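3-oxoacyl-(Acyl-carrier protein) synthase (Burkholderia xenovorans, PDB 4EFI) probably catalyses the condensing step of fatty acid synthesis as a 3-oxoacyl-[acyl-carrier-protein] synthase of the thiolase superfamily. Local coordinates at residues Ala85-Pro98 with Leu113-Gly127. Residues are numbered along the deposited sequence; the frame is centred on the assembly and turned at random.
Sequences ADSIDALIFVSQTP and LDLPASCLALDINLG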
# COMPACT_ATOMS: atom_id res chain seq x y z
N ALA A 85 -7.85 19.57 -14.22
CA ALA A 85 -8.62 19.20 -13.03
C ALA A 85 -10.07 18.87 -13.35
O ALA A 85 -10.67 17.99 -12.73
CB ALA A 85 -8.54 20.33 -12.02
N ASP A 86 -10.66 19.54 -14.33
CA ASP A 86 -12.05 19.34 -14.67
C ASP A 86 -12.34 17.99 -15.31
O ASP A 86 -13.50 17.63 -15.52
CB ASP A 86 -12.60 20.48 -15.54
CG ASP A 86 -11.88 20.64 -16.87
OD1 ASP A 86 -11.07 19.78 -17.27
OD2 ASP A 86 -12.15 21.66 -17.54
N SER A 87 -11.29 17.23 -15.61
CA SER A 87 -11.44 15.94 -16.29
C SER A 87 -11.46 14.74 -15.33
O SER A 87 -11.60 13.60 -15.76
CB SER A 87 -10.30 15.73 -17.30
OG SER A 87 -9.08 15.38 -16.65
N ILE A 88 -11.28 14.98 -14.03
CA ILE A 88 -11.22 13.87 -13.09
C ILE A 88 -12.62 13.46 -12.62
O ILE A 88 -13.39 14.28 -12.12
CB ILE A 88 -10.33 14.20 -11.86
CG1 ILE A 88 -8.94 14.70 -12.33
CG2 ILE A 88 -10.23 13.03 -10.93
CD1 ILE A 88 -8.20 13.76 -13.28
N ASP A 89 -12.94 12.19 -12.80
CA ASP A 89 -14.29 11.66 -12.53
C ASP A 89 -14.48 11.02 -11.17
O ASP A 89 -15.61 10.96 -10.70
CB ASP A 89 -14.68 10.66 -13.62
CG ASP A 89 -14.67 11.28 -15.00
OD1 ASP A 89 -15.28 12.37 -15.16
OD2 ASP A 89 -14.08 10.69 -15.93
N ALA A 90 -13.41 10.54 -10.55
CA ALA A 90 -13.51 9.97 -9.21
C ALA A 90 -12.17 10.06 -8.53
O ALA A 90 -11.12 9.95 -9.18
CB ALA A 90 -13.95 8.51 -9.28
N LEU A 91 -12.20 10.25 -7.22
CA LEU A 91 -11.02 10.18 -6.38
C LEU A 91 -11.34 9.25 -5.21
O LEU A 91 -12.30 9.47 -4.45
CB LEU A 91 -10.62 11.56 -5.84
CG LEU A 91 -9.29 11.54 -5.07
CD1 LEU A 91 -8.43 12.76 -5.31
CD2 LEU A 91 -9.52 11.32 -3.58
N ILE A 92 -10.54 8.20 -5.09
CA ILE A 92 -10.66 7.25 -3.99
C ILE A 92 -9.46 7.40 -3.08
O ILE A 92 -8.34 7.32 -3.56
CB ILE A 92 -10.72 5.83 -4.55
CG1 ILE A 92 -11.85 5.69 -5.57
CG2 ILE A 92 -10.91 4.83 -3.41
CD1 ILE A 92 -11.92 4.32 -6.25
N PHE A 93 -9.71 7.65 -1.80
CA PHE A 93 -8.64 7.81 -0.80
C PHE A 93 -8.61 6.58 0.09
O PHE A 93 -9.54 6.34 0.88
CB PHE A 93 -8.89 9.09 0.03
CG PHE A 93 -7.85 9.34 1.12
CD1 PHE A 93 -6.53 9.57 0.81
CD2 PHE A 93 -8.21 9.38 2.45
CE1 PHE A 93 -5.59 9.83 1.81
CE2 PHE A 93 -7.28 9.62 3.45
CZ PHE A 93 -5.98 9.87 3.13
N VAL A 94 -7.57 5.78 -0.06
CA VAL A 94 -7.38 4.56 0.72
C VAL A 94 -6.30 4.85 1.75
O VAL A 94 -5.16 5.19 1.38
CB VAL A 94 -6.95 3.39 -0.15
CG1 VAL A 94 -6.72 2.14 0.71
CG2 VAL A 94 -8.01 3.15 -1.22
N SER A 95 -6.67 4.76 3.02
CA SER A 95 -5.79 5.13 4.10
C SER A 95 -6.37 4.69 5.43
O SER A 95 -7.59 4.52 5.56
CB SER A 95 -5.61 6.64 4.14
OG SER A 95 -4.68 7.05 5.15
N GLN A 96 -5.51 4.51 6.42
CA GLN A 96 -5.92 4.27 7.80
C GLN A 96 -5.68 5.51 8.68
O GLN A 96 -5.95 5.45 9.87
CB GLN A 96 -5.14 3.08 8.35
CG GLN A 96 -5.41 1.83 7.55
CD GLN A 96 -4.49 0.69 7.89
OE1 GLN A 96 -4.93 -0.36 8.33
NE2 GLN A 96 -3.21 0.88 7.66
N THR A 97 -5.18 6.60 8.07
CA THR A 97 -4.79 7.78 8.82
C THR A 97 -5.38 9.06 8.22
O THR A 97 -4.66 9.98 7.84
CB THR A 97 -3.25 7.84 9.03
OG1 THR A 97 -2.56 7.66 7.78
CG2 THR A 97 -2.81 6.75 10.02
N PRO A 98 -6.70 9.12 8.13
CA PRO A 98 -7.38 10.28 7.54
C PRO A 98 -7.22 11.56 8.39
O PRO A 98 -6.96 11.49 9.58
CB PRO A 98 -8.83 9.84 7.52
CG PRO A 98 -8.95 8.92 8.69
CD PRO A 98 -7.66 8.15 8.70
N LEU A 113 -7.36 19.93 -5.01
CA LEU A 113 -6.94 19.67 -6.39
C LEU A 113 -7.87 20.30 -7.41
O LEU A 113 -7.66 20.14 -8.62
CB LEU A 113 -6.81 18.16 -6.64
CG LEU A 113 -5.72 17.47 -5.82
CD1 LEU A 113 -5.82 15.98 -5.98
CD2 LEU A 113 -4.34 17.97 -6.22
N ASP A 114 -8.88 21.05 -6.97
CA ASP A 114 -9.82 21.76 -7.86
C ASP A 114 -10.61 20.81 -8.75
O ASP A 114 -10.95 21.16 -9.88
CB ASP A 114 -9.10 22.81 -8.75
CG ASP A 114 -10.07 23.74 -9.46
OD1 ASP A 114 -11.13 24.07 -8.88
OD2 ASP A 114 -9.75 24.17 -10.61
N LEU A 115 -10.94 19.62 -8.25
CA LEU A 115 -11.72 18.67 -9.02
C LEU A 115 -13.18 19.10 -9.03
O LEU A 115 -13.64 19.81 -8.14
CB LEU A 115 -11.54 17.25 -8.44
CG LEU A 115 -10.08 16.86 -8.17
CD1 LEU A 115 -9.96 15.40 -7.71
CD2 LEU A 115 -9.21 17.11 -9.41
N PRO A 116 -13.94 18.65 -10.04
CA PRO A 116 -15.30 19.17 -10.20
C PRO A 116 -16.32 18.54 -9.25
O PRO A 116 -16.04 17.53 -8.60
CB PRO A 116 -15.65 18.84 -11.65
CG PRO A 116 -14.78 17.68 -11.99
CD PRO A 116 -13.54 17.78 -11.16
N ALA A 117 -17.49 19.16 -9.19
CA ALA A 117 -18.57 18.65 -8.35
C ALA A 117 -19.02 17.26 -8.74
O ALA A 117 -19.58 16.54 -7.92
CB ALA A 117 -19.72 19.62 -8.41
N SER A 118 -18.78 16.87 -9.99
CA SER A 118 -19.13 15.56 -10.50
C SER A 118 -18.07 14.52 -10.18
O SER A 118 -18.21 13.36 -10.56
CB SER A 118 -19.31 15.63 -12.01
OG SER A 118 -18.20 16.25 -12.64
N CYS A 119 -17.00 14.91 -9.48
CA CYS A 119 -15.99 13.94 -9.07
C CYS A 119 -16.43 13.18 -7.83
O CYS A 119 -16.63 13.76 -6.78
CB CYS A 119 -14.67 14.66 -8.79
SG CYS A 119 -13.29 13.55 -8.38
N LEU A 120 -16.61 11.86 -7.96
CA LEU A 120 -16.92 11.03 -6.80
C LEU A 120 -15.80 11.14 -5.79
O LEU A 120 -14.63 11.23 -6.16
CB LEU A 120 -17.08 9.58 -7.25
CG LEU A 120 -18.12 9.32 -8.30
CD1 LEU A 120 -18.21 7.81 -8.59
CD2 LEU A 120 -19.49 9.86 -7.89
N ALA A 121 -16.14 11.10 -4.51
CA ALA A 121 -15.15 11.26 -3.45
C ALA A 121 -15.40 10.20 -2.37
O ALA A 121 -16.37 10.28 -1.62
CB ALA A 121 -15.25 12.67 -2.87
N LEU A 122 -14.53 9.21 -2.30
CA LEU A 122 -14.75 8.07 -1.40
C LEU A 122 -13.52 7.80 -0.56
O LEU A 122 -12.46 7.51 -1.14
CB LEU A 122 -15.06 6.83 -2.23
CG LEU A 122 -16.37 6.91 -3.03
CD1 LEU A 122 -16.50 5.70 -3.96
CD2 LEU A 122 -17.58 6.98 -2.09
N ASP A 123 -13.62 7.87 0.76
CA ASP A 123 -12.58 7.38 1.66
C ASP A 123 -12.89 5.92 1.97
O ASP A 123 -13.97 5.61 2.48
CB ASP A 123 -12.59 8.12 3.04
CG ASP A 123 -11.78 9.42 3.10
OD1 ASP A 123 -11.53 10.02 2.05
OD2 ASP A 123 -11.48 9.88 4.24
N ILE A 124 -11.92 5.04 1.78
CA ILE A 124 -12.03 3.61 2.10
C ILE A 124 -10.92 3.20 3.07
O ILE A 124 -9.74 3.51 2.84
CB ILE A 124 -11.92 2.77 0.83
CG1 ILE A 124 -13.01 3.19 -0.13
CG2 ILE A 124 -11.97 1.29 1.18
CD1 ILE A 124 -13.00 2.36 -1.45
N ASN A 125 -11.30 2.58 4.18
CA ASN A 125 -10.33 2.15 5.19
C ASN A 125 -9.79 0.76 4.96
O ASN A 125 -10.39 -0.24 5.34
CB ASN A 125 -10.95 2.23 6.59
CG ASN A 125 -9.96 1.89 7.70
OD1 ASN A 125 -8.77 1.65 7.45
ND2 ASN A 125 -10.42 1.93 8.93
N LEU A 126 -8.64 0.71 4.30
CA LEU A 126 -7.90 -0.53 4.11
C LEU A 126 -6.45 -0.25 4.39
O LEU A 126 -5.97 0.88 4.25
CB LEU A 126 -8.03 -1.02 2.67
CG LEU A 126 -9.38 -1.59 2.29
CD1 LEU A 126 -9.45 -1.72 0.77
CD2 LEU A 126 -9.62 -2.94 2.97
N GLY A 127 -5.73 -1.29 4.79
CA GLY A 127 -4.31 -1.17 5.10
C GLY A 127 -3.47 -1.84 4.04
O GLY A 127 -3.50 -1.44 2.88
O HOH W 1 -15.96 14.85 -13.03
O HOH W 2 -7.63 -0.77 8.24
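Phe93 and Asp123 sit side by side on neighbouring parallel strands, 90-94 and 120-124, which with helix 105-112 form a beta-alpha-beta crossover of the thiolase fold. Strand 120-124 is outermost within this chain, and five backbone hydrogen bonds plus a weak sixth, Ser95 N to Ile124 O, tie it to its neighbour. On the face of Leu91 and Phe93, the side facing helix 105-112, Leu91 CD1 fits the notch between two leucine tips, crossing both side chains at about a right angle, 3.9 Å from Leu115 CD1 and 4.2 Å from Leu113 CD1. Ile88 closes the end of this cluster, its CG1 against Leu115 CD2 (3.8 Å) and its CG2 4.0 Å from Cys119 SG. With CG anti to the backbone N (chi1 179°), the Phe93 ring takes Asp123 OD1 at its edge, near its plane, 3.4 Å from Phe93 CD2; ring and carboxylate planes are 49° apart. Asp123 OD2 and OD1 accept hydrogen bonds from the backbone N of Thr105 and of Ala106, at the helix start. On the other face, Ile124 CD1 reaches back to Ile92 CG2 (3.8 Å), and helix 130-143 covers both through Leu137. Beyond the strands, the Gln96 amide lies against Gly127 CA, while one water donates to both Gln96 OE1 (2.7 Å) and Asn125 OD1 (2.8 Å).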